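Local coordinates for enterotoxin type A (Staphylococcus aureus, PDB 1DYQ), which acts as a superantigen, binding MHC class II in part through a zinc ion and engaging T-cell receptors, which sets off massive T-cell activation, at residues 130-134 with 135-139; 99-102 with 103-107; 17-20 with 21-25; 111-115 with 116-120. The protein carries 3 engineered substitutions. All coordinates share one frame; numbering follows the deposited sequence. Where two conformers were deposited one is given.

Interaction 1: 130-134 with 135-139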
# COMPACT_ATOMS: atom_id res chain seq x y z
N LEU A 130 -1.24 18.51 -3.22
CA LEU A 130 -2.62 18.08 -3.05
C LEU A 130 -3.58 19.21 -3.50
O LEU A 130 -3.44 20.33 -3.03
CB LEU A 130 -2.92 17.69 -1.62
CG LEU A 130 -4.29 17.05 -1.35
CD1 LEU A 130 -4.18 16.05 -0.21
CD2 LEU A 130 -5.31 18.12 -0.93
N TRP A 131 -4.51 18.85 -4.33
CA TRP A 131 -5.58 19.78 -4.74
C TRP A 131 -6.92 19.24 -4.26
O TRP A 131 -7.17 18.03 -4.39
CB TRP A 131 -5.58 19.97 -6.24
CG TRP A 131 -4.40 20.70 -6.80
CD1 TRP A 131 -4.30 22.05 -6.99
CD2 TRP A 131 -3.18 20.13 -7.29
NE1 TRP A 131 -3.09 22.36 -7.56
CE2 TRP A 131 -2.38 21.19 -7.77
CE3 TRP A 131 -2.68 18.83 -7.40
CZ2 TRP A 131 -1.12 21.00 -8.30
CZ3 TRP A 131 -1.42 18.64 -7.93
CH2 TRP A 131 -0.64 19.73 -8.39
N LEU A 132 -7.75 20.11 -3.71
CA LEU A 132 -9.12 19.74 -3.32
C LEU A 132 -10.10 20.63 -4.11
O LEU A 132 -10.06 21.86 -3.94
CB LEU A 132 -9.33 19.92 -1.85
CG LEU A 132 -10.76 19.82 -1.30
CD1 LEU A 132 -11.27 18.39 -1.45
CD2 LEU A 132 -10.76 20.25 0.16
N ASP A 133 -10.83 20.05 -5.03
CA ASP A 133 -11.70 20.83 -5.94
C ASP A 133 -10.89 21.91 -6.63
O ASP A 133 -11.31 23.06 -6.78
CB ASP A 133 -12.88 21.41 -5.19
CG ASP A 133 -13.85 20.34 -4.66
OD1 ASP A 133 -14.18 19.43 -5.43
OD2 ASP A 133 -14.25 20.47 -3.49
N GLY A 134 -9.67 21.55 -7.06
CA GLY A 134 -8.79 22.42 -7.76
C GLY A 134 -7.95 23.35 -6.93
O GLY A 134 -7.06 24.03 -7.52
N LYS A 135 -8.19 23.51 -5.66
CA LYS A 135 -7.41 24.45 -4.84
C LYS A 135 -6.31 23.72 -4.09
O LYS A 135 -6.60 22.74 -3.39
CB LYS A 135 -8.32 25.20 -3.88
CG LYS A 135 -7.68 25.80 -2.66
CD LYS A 135 -6.55 26.76 -2.99
CE LYS A 135 -5.96 27.36 -1.71
NZ LYS A 135 -6.82 28.49 -1.23
N GLN A 136 -5.07 24.18 -4.21
CA GLN A 136 -3.98 23.51 -3.48
C GLN A 136 -4.17 23.62 -1.98
O GLN A 136 -4.58 24.67 -1.44
CB GLN A 136 -2.63 24.04 -3.91
CG GLN A 136 -1.44 23.23 -3.39
CD GLN A 136 -0.22 23.34 -4.27
OE1 GLN A 136 -0.11 24.25 -5.11
NE2 GLN A 136 0.72 22.40 -4.13
N ASN A 137 -3.93 22.53 -1.26
CA ASN A 137 -3.93 22.52 0.19
C ASN A 137 -2.51 22.16 0.67
O ASN A 137 -1.90 21.26 0.08
CB ASN A 137 -4.90 21.53 0.79
CG ASN A 137 -6.36 21.84 0.71
OD1 ASN A 137 -7.20 20.99 1.08
ND2 ASN A 137 -6.73 23.04 0.27
N THR A 138 -2.07 22.77 1.74
CA THR A 138 -0.77 22.47 2.32
C THR A 138 -0.76 21.07 2.94
O THR A 138 -1.77 20.66 3.50
CB THR A 138 -0.40 23.47 3.44
OG1 THR A 138 -0.60 24.81 2.97
CG2 THR A 138 1.05 23.30 3.84
N VAL A 139 0.31 20.33 2.68
CA VAL A 139 0.47 19.00 3.31
C VAL A 139 1.82 18.98 4.04
O VAL A 139 2.84 19.28 3.42
CB VAL A 139 0.47 17.87 2.26
CG1 VAL A 139 0.57 16.51 2.98
CG2 VAL A 139 -0.75 17.91 1.38
O HOH W 1 0.05 20.63 -1.70
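Trp-131 and Gln-136 face each other as an antiparallel non-hydrogen-bonded pair, and the chain reverses beyond them through a type I' turn from Leu-132 to Lys-135. Leu-132 and Lys-135 form the hydrogen-bonded pair that closes the turn: Leu-132 N reaches Lys-135 O at 2.9 Å and Lys-135 N reaches Leu-132 O at 3.0 Å. Asp-133 and Gly-134 take the two turn positions, both with positive phi. On one face of the hairpin, CD1 of the Trp-131 ring lies 3.6 Å from Gln-136 N. The Gln-136 amide lies over the rim of one ring face, the two planes 31° apart. Its NE2 donates to a water that also accepts from Leu-130 N and donates to Asn-137 O, so one water ties both strands. This is a tight two-residue beta hairpin of strands 119-132 and 135-137 on the beta-grasp domain surface. The Trp-131 ring also meets that of Tyr-230, their planes nearly parallel, close to the zinc ligand Asp-228. On the other face, Leu-130 CD2 touches Asn-137 CB at 3.8 Å. With CG anti to the carbonyl carbon (chi1 -73°), the Asn-137 amide places OD1 3.8 Å from Leu-132 CD2. OD1 is hydrogen-bonded to Tyr-168 OH of helix 153-168, and ND2 donates a hydrogen bond to Gln-136 O. Val-139 CG2 packs on Leu-130 CB at 3.7 Å, and Leu-130 also rests on Leu-164 of that helix.

Interaction 2: 99-102 with 103-107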
# COMPACT_ATOMS: atom_id res chain seq x y z
N GLY A 99 -7.23 -19.83 -0.18
CA GLY A 99 -7.70 -21.02 0.54
C GLY A 99 -6.59 -22.02 0.78
O GLY A 99 -5.75 -22.31 -0.06
N GLY A 100 -6.62 -22.64 1.97
CA GLY A 100 -5.64 -23.64 2.33
C GLY A 100 -4.34 -23.10 2.86
O GLY A 100 -3.37 -23.84 3.08
N THR A 101 -4.27 -21.79 3.14
CA THR A 101 -3.04 -21.27 3.81
C THR A 101 -3.14 -21.76 5.26
O THR A 101 -4.23 -21.78 5.82
CB THR A 101 -3.05 -19.73 3.75
OG1 THR A 101 -3.02 -19.36 2.35
CG2 THR A 101 -1.82 -19.12 4.40
N PRO A 102 -2.02 -22.10 5.86
CA PRO A 102 -2.04 -22.66 7.21
C PRO A 102 -2.66 -21.74 8.22
O PRO A 102 -2.65 -20.51 8.14
CB PRO A 102 -0.62 -23.05 7.48
CG PRO A 102 -0.02 -23.28 6.11
CD PRO A 102 -0.68 -22.20 5.25
N ASN A 103 -3.40 -22.38 9.15
CA ASN A 103 -3.96 -21.70 10.31
C ASN A 103 -2.83 -20.79 10.90
O ASN A 103 -1.70 -21.31 11.00
CB ASN A 103 -4.10 -22.79 11.43
CG ASN A 103 -5.43 -23.47 11.46
OD1 ASN A 103 -6.45 -22.87 11.84
ND2 ASN A 103 -5.48 -24.74 11.09
N LYS A 104 -3.11 -19.67 11.42
CA LYS A 104 -2.25 -18.75 12.11
C LYS A 104 -1.17 -18.20 11.19
O LYS A 104 -0.10 -17.73 11.59
CB LYS A 104 -1.67 -19.37 13.38
CG LYS A 104 -2.70 -19.90 14.39
CD LYS A 104 -1.93 -20.47 15.62
CE LYS A 104 -1.90 -19.41 16.73
NZ LYS A 104 -3.33 -18.99 17.03
N THR A 105 -1.43 -18.23 9.88
CA THR A 105 -0.49 -17.58 8.93
C THR A 105 -1.20 -16.29 8.50
O THR A 105 -2.42 -16.30 8.22
CB THR A 105 -0.20 -18.46 7.73
OG1 THR A 105 0.51 -19.62 8.21
CG2 THR A 105 0.69 -17.77 6.69
N ALA A 106 -0.48 -15.19 8.40
CA ALA A 106 -1.09 -13.95 7.87
C ALA A 106 -0.50 -13.63 6.51
O ALA A 106 0.67 -14.00 6.28
CB ALA A 106 -0.78 -12.77 8.80
N CYS A 107 -1.20 -13.02 5.57
CA CYS A 107 -0.66 -12.79 4.25
C CYS A 107 -0.54 -11.29 3.93
O CYS A 107 -1.32 -10.47 4.38
CB CYS A 107 -1.55 -13.45 3.17
SG CYS A 107 -1.51 -15.29 3.32
O HOH W 2 -4.05 -18.25 6.85
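Thr-101 and Thr-105 meet through their methyl groups, CG2 to CG2 at 3.7 Å, with the two side chains crossing at about a right angle. In both residues CG2 is anti to the backbone N (chi1 -62° and -65° for OG1), and this brings the methyls together. The same Thr-101 methyl lies 4.0 Å from SG of Cys-107, which forms the disulfide with Cys-97. Beside them, the Pro-102 ring turns CB to Thr-105 OG1 at 3.7 Å.

Two polar contacts meet on Pro-102 O. Thr-105 N gives Pro-102 O a weak hydrogen bond of 3.1 Å, bent to 135° at the hydrogen. It closes a type II turn from Pro-102 to Thr-105, with Lys-104 at positive phi. A water donates to Pro-102 O at 3.0 Å and to Thr-105 O, so it bridges the turn where the direct bond is poor. Separately, Thr-101 OG1 is hydrogen-bonded back to Ala-98 O.

The turn leads the long loop after strand 86-91 into strand 105-114 of the OB-fold domain. Thr-101, Thr-105 and Cys-107 all pack on Leu-69 of the neighbouring strand 67-71. Lys-104 makes a cation-pi contact with Trp-64, and Pro-102 lies on Phe-48.

Interaction 3: 17-20 with 21-25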
# COMPACT_ATOMS: atom_id res chain seq x y z
N SER A 17 -20.05 6.97 -4.64
CA SER A 17 -21.39 6.46 -4.59
C SER A 17 -21.57 5.12 -5.26
O SER A 17 -22.61 4.46 -5.07
CB SER A 17 -22.34 7.50 -5.27
OG SER A 17 -22.05 7.61 -6.63
N GLU A 18 -20.60 4.69 -6.06
CA GLU A 18 -20.66 3.40 -6.74
C GLU A 18 -20.27 2.26 -5.81
O GLU A 18 -20.46 1.08 -6.14
CB GLU A 18 -19.72 3.40 -7.95
CG GLU A 18 -20.18 4.33 -9.08
CD GLU A 18 -21.38 3.78 -9.82
OE1 GLU A 18 -21.35 2.58 -10.20
OE2 GLU A 18 -22.35 4.53 -10.02
N LEU A 19 -19.65 2.60 -4.69
CA LEU A 19 -19.14 1.56 -3.78
C LEU A 19 -20.26 0.78 -3.15
O LEU A 19 -21.20 1.37 -2.58
CB LEU A 19 -18.20 2.17 -2.76
CG LEU A 19 -16.74 2.33 -3.19
CD1 LEU A 19 -16.63 2.98 -4.57
CD2 LEU A 19 -15.98 3.18 -2.16
N GLN A 20 -20.20 -0.56 -3.25
CA GLN A 20 -21.28 -1.38 -2.72
C GLN A 20 -20.95 -2.03 -1.40
O GLN A 20 -19.80 -2.33 -1.06
CB GLN A 20 -21.78 -2.38 -3.75
CG GLN A 20 -22.53 -1.75 -4.93
CD GLN A 20 -23.60 -0.77 -4.51
OE1 GLN A 20 -23.41 0.45 -4.56
NE2 GLN A 20 -24.75 -1.28 -4.09
N GLY A 21 -21.98 -2.16 -0.56
CA GLY A 21 -21.93 -2.85 0.68
C GLY A 21 -20.87 -2.42 1.65
O GLY A 21 -20.85 -1.32 2.22
N THR A 22 -19.99 -3.39 1.97
CA THR A 22 -18.98 -3.17 2.98
C THR A 22 -17.76 -2.45 2.45
O THR A 22 -16.77 -2.29 3.17
CB THR A 22 -18.51 -4.57 3.52
OG1 THR A 22 -18.17 -5.36 2.39
CG2 THR A 22 -19.67 -5.21 4.28
N ALA A 23 -17.80 -2.01 1.20
CA ALA A 23 -16.69 -1.41 0.54
C ALA A 23 -16.01 -0.30 1.29
O ALA A 23 -14.78 -0.35 1.46
CB ALA A 23 -17.06 -0.96 -0.89
N LEU A 24 -16.77 0.68 1.76
CA LEU A 24 -16.14 1.84 2.43
C LEU A 24 -15.51 1.43 3.75
O LEU A 24 -14.43 1.84 4.12
CB LEU A 24 -17.21 2.91 2.64
CG LEU A 24 -16.81 4.36 2.58
CD1 LEU A 24 -15.96 4.68 1.37
CD2 LEU A 24 -18.06 5.26 2.62
N GLY A 25 -16.24 0.57 4.47
CA GLY A 25 -15.75 0.03 5.74
C GLY A 25 -14.45 -0.77 5.50
O GLY A 25 -13.57 -0.65 6.35
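Leu-19 lays its side chain against the start of the following helix, with CB 3.8 Å from the methyl of Ala-23. Its CG is 4.0 Å from Ala-23 CB. Farther out, the branch CD2 meets CD1 of Leu-24 at 3.8 Å, and the two leucines cross at about a right angle. Both leucines were deposited in two conformers, so the contact between their ends describes one of the modelled states. In this modelled state, one side chain spans two successive residues of the first helical turn.

The backbone brings these groups together by a type II' beta turn from Gln-20 to Ala-23. Ala-23 N donates to Gln-20 O at 3.0 Å, with 154° at the hydrogen. Gly-21 takes the first inner position with positive phi, which suits glycine. Ala-23 CB is also close to Gln-20 O, at 3.1 Å.

The turn carries the chain from the 3-10 segment that ends at Glu-18 into helix 23-32. Leu-19 also packs on Phe-200 and Arg-14, and Leu-24 on Lys-16. Thr-22 reaches Gln-205 on a separate loop.

Interaction 4: 111-115 with 116-120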
# COMPACT_ATOMS: atom_id res chain seq x y z
N GLY A 111 5.33 -5.75 -0.86
CA GLY A 111 5.88 -5.08 0.30
C GLY A 111 7.37 -5.30 0.52
O GLY A 111 7.84 -4.93 1.62
N VAL A 112 8.06 -5.95 -0.40
CA VAL A 112 9.46 -6.34 -0.14
C VAL A 112 10.44 -5.54 -0.97
O VAL A 112 10.24 -5.32 -2.16
CB VAL A 112 9.61 -7.84 -0.51
CG1 VAL A 112 11.00 -8.36 -0.17
CG2 VAL A 112 8.56 -8.64 0.24
N THR A 113 11.57 -5.18 -0.36
CA THR A 113 12.66 -4.54 -1.11
C THR A 113 14.01 -5.17 -0.71
O THR A 113 14.15 -5.60 0.43
CB THR A 113 12.76 -3.03 -0.78
OG1 THR A 113 12.63 -2.79 0.59
CG2 THR A 113 11.65 -2.29 -1.56
N LEU A 114 14.92 -5.23 -1.66
CA LEU A 114 16.28 -5.71 -1.29
C LEU A 114 16.86 -4.79 -0.24
O LEU A 114 16.72 -3.56 -0.32
CB LEU A 114 17.17 -5.75 -2.53
CG LEU A 114 16.73 -6.81 -3.57
CD1 LEU A 114 17.47 -6.62 -4.88
CD2 LEU A 114 16.95 -8.19 -2.97
N HIS A 115 17.52 -5.37 0.77
CA HIS A 115 18.02 -4.58 1.87
C HIS A 115 19.29 -3.83 1.49
O HIS A 115 19.56 -2.72 1.87
CB HIS A 115 18.29 -5.45 3.08
CG HIS A 115 18.96 -4.79 4.23
ND1 HIS A 115 18.37 -4.05 5.20
CD2 HIS A 115 20.32 -4.79 4.52
CE1 HIS A 115 19.29 -3.62 6.08
NE2 HIS A 115 20.47 -4.05 5.66
N ASP A 116 20.18 -4.63 0.83
CA ASP A 116 21.51 -4.14 0.61
C ASP A 116 21.64 -2.90 -0.25
O ASP A 116 21.13 -2.75 -1.32
CB ASP A 116 22.50 -5.18 0.21
CG ASP A 116 22.81 -6.26 1.19
OD1 ASP A 116 22.60 -6.15 2.42
OD2 ASP A 116 23.43 -7.28 0.73
N ASN A 117 22.47 -2.01 0.37
CA ASN A 117 22.77 -0.75 -0.34
C ASN A 117 21.48 -0.01 -0.61
O ASN A 117 21.51 1.00 -1.32
CB ASN A 117 23.54 -1.05 -1.62
CG ASN A 117 24.87 -1.75 -1.41
OD1 ASN A 117 25.71 -1.28 -0.65
ND2 ASN A 117 25.07 -2.86 -2.12
N ASN A 118 20.42 -0.26 0.19
CA ASN A 118 19.17 0.49 -0.12
C ASN A 118 18.88 1.57 0.86
O ASN A 118 17.87 2.31 0.69
CB ASN A 118 18.02 -0.49 -0.29
CG ASN A 118 16.82 0.12 -1.00
OD1 ASN A 118 16.93 0.65 -2.11
ND2 ASN A 118 15.63 -0.01 -0.42
N ARG A 119 19.62 1.70 1.96
CA ARG A 119 19.30 2.70 2.97
C ARG A 119 19.85 4.07 2.65
O ARG A 119 21.05 4.26 2.48
CB ARG A 119 19.73 2.24 4.37
CG ARG A 119 19.30 3.16 5.49
CD ARG A 119 19.38 2.48 6.85
NE ARG A 119 18.55 3.18 7.81
CZ ARG A 119 17.31 2.97 8.12
NH1 ARG A 119 16.55 2.01 7.59
NH2 ARG A 119 16.74 3.76 9.05
N LEU A 120 18.96 5.07 2.71
CA LEU A 120 19.41 6.47 2.57
C LEU A 120 20.08 6.94 3.85
O LEU A 120 19.61 6.65 4.95
CB LEU A 120 18.18 7.35 2.28
CG LEU A 120 17.61 7.21 0.86
CD1 LEU A 120 16.22 7.82 0.79
CD2 LEU A 120 18.54 7.83 -0.16
O HOH W 3 15.10 -2.10 1.38
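Thr-113 and Asn-118 share one water across the turn. It accepts from Thr-113 OG1 at 2.7 Å and from Asn-118 ND2 at 2.8 Å, and it donates to Leu-114 O at 2.8 Å. Thr-113 OG1 stands between the backbone N and the carbonyl carbon (chi1 43°), and from there it reaches the water. The direct bond across the turn is from Asn-118 N to His-115 O, 3.1 Å, with 145° at the hydrogen. This bond closes a type II beta turn from His-115 to Asn-118, with Asn-117 at positive phi. The amide end of Asn-118 has a further partner, since OD1 accepts from Asn-150 N. His-115 ND1 is hydrogen-bonded to Asp-87 OD1.

The remaining contacts are van der Waals approaches. Asn-118 CB sits 3.3 Å from Leu-114 O. Beside it, Asp-116 OD1 lies in the plane of the His-115 ring, at its edge, 3.4 Å from CD2. The carboxylate is turned 68° from the ring. Asp-87 takes ND1 and Asp-116 lies near, which may favour a protonated ring.

The turn links strand 105-114 of the OB-fold sheet to strand 119-132 of the second sheet. Thr-113 pairs with strand 86-91 through Asp-87. Beyond the turn, Asn-118 and Arg-119 touch Lys-148 and Asn-147 of strand 145-148.

Overall arrangement
All four contacts are local turns, set in series along one chain. Interaction 3 comes first and leads into helix 23-32. Interactions 2 and 4 share strand 105-114: 99-107 enters it and 111-120 leaves it, with centres about 27 Å apart. Interaction 4 then hands the chain to strand 119-132, whose far end carries the hairpin of interaction 1, with centres about 32 Å apart. Interactions 1 and 2 lie on opposite sides of the chain's centre, about 42 Å between centres. Interaction 1 alone lies near the zinc site of His-188, His-226 and Asp-228. Its Trp-131 side chain is about 6 Å from the zinc ion, which the natural toxin needs to interact with MHC class II.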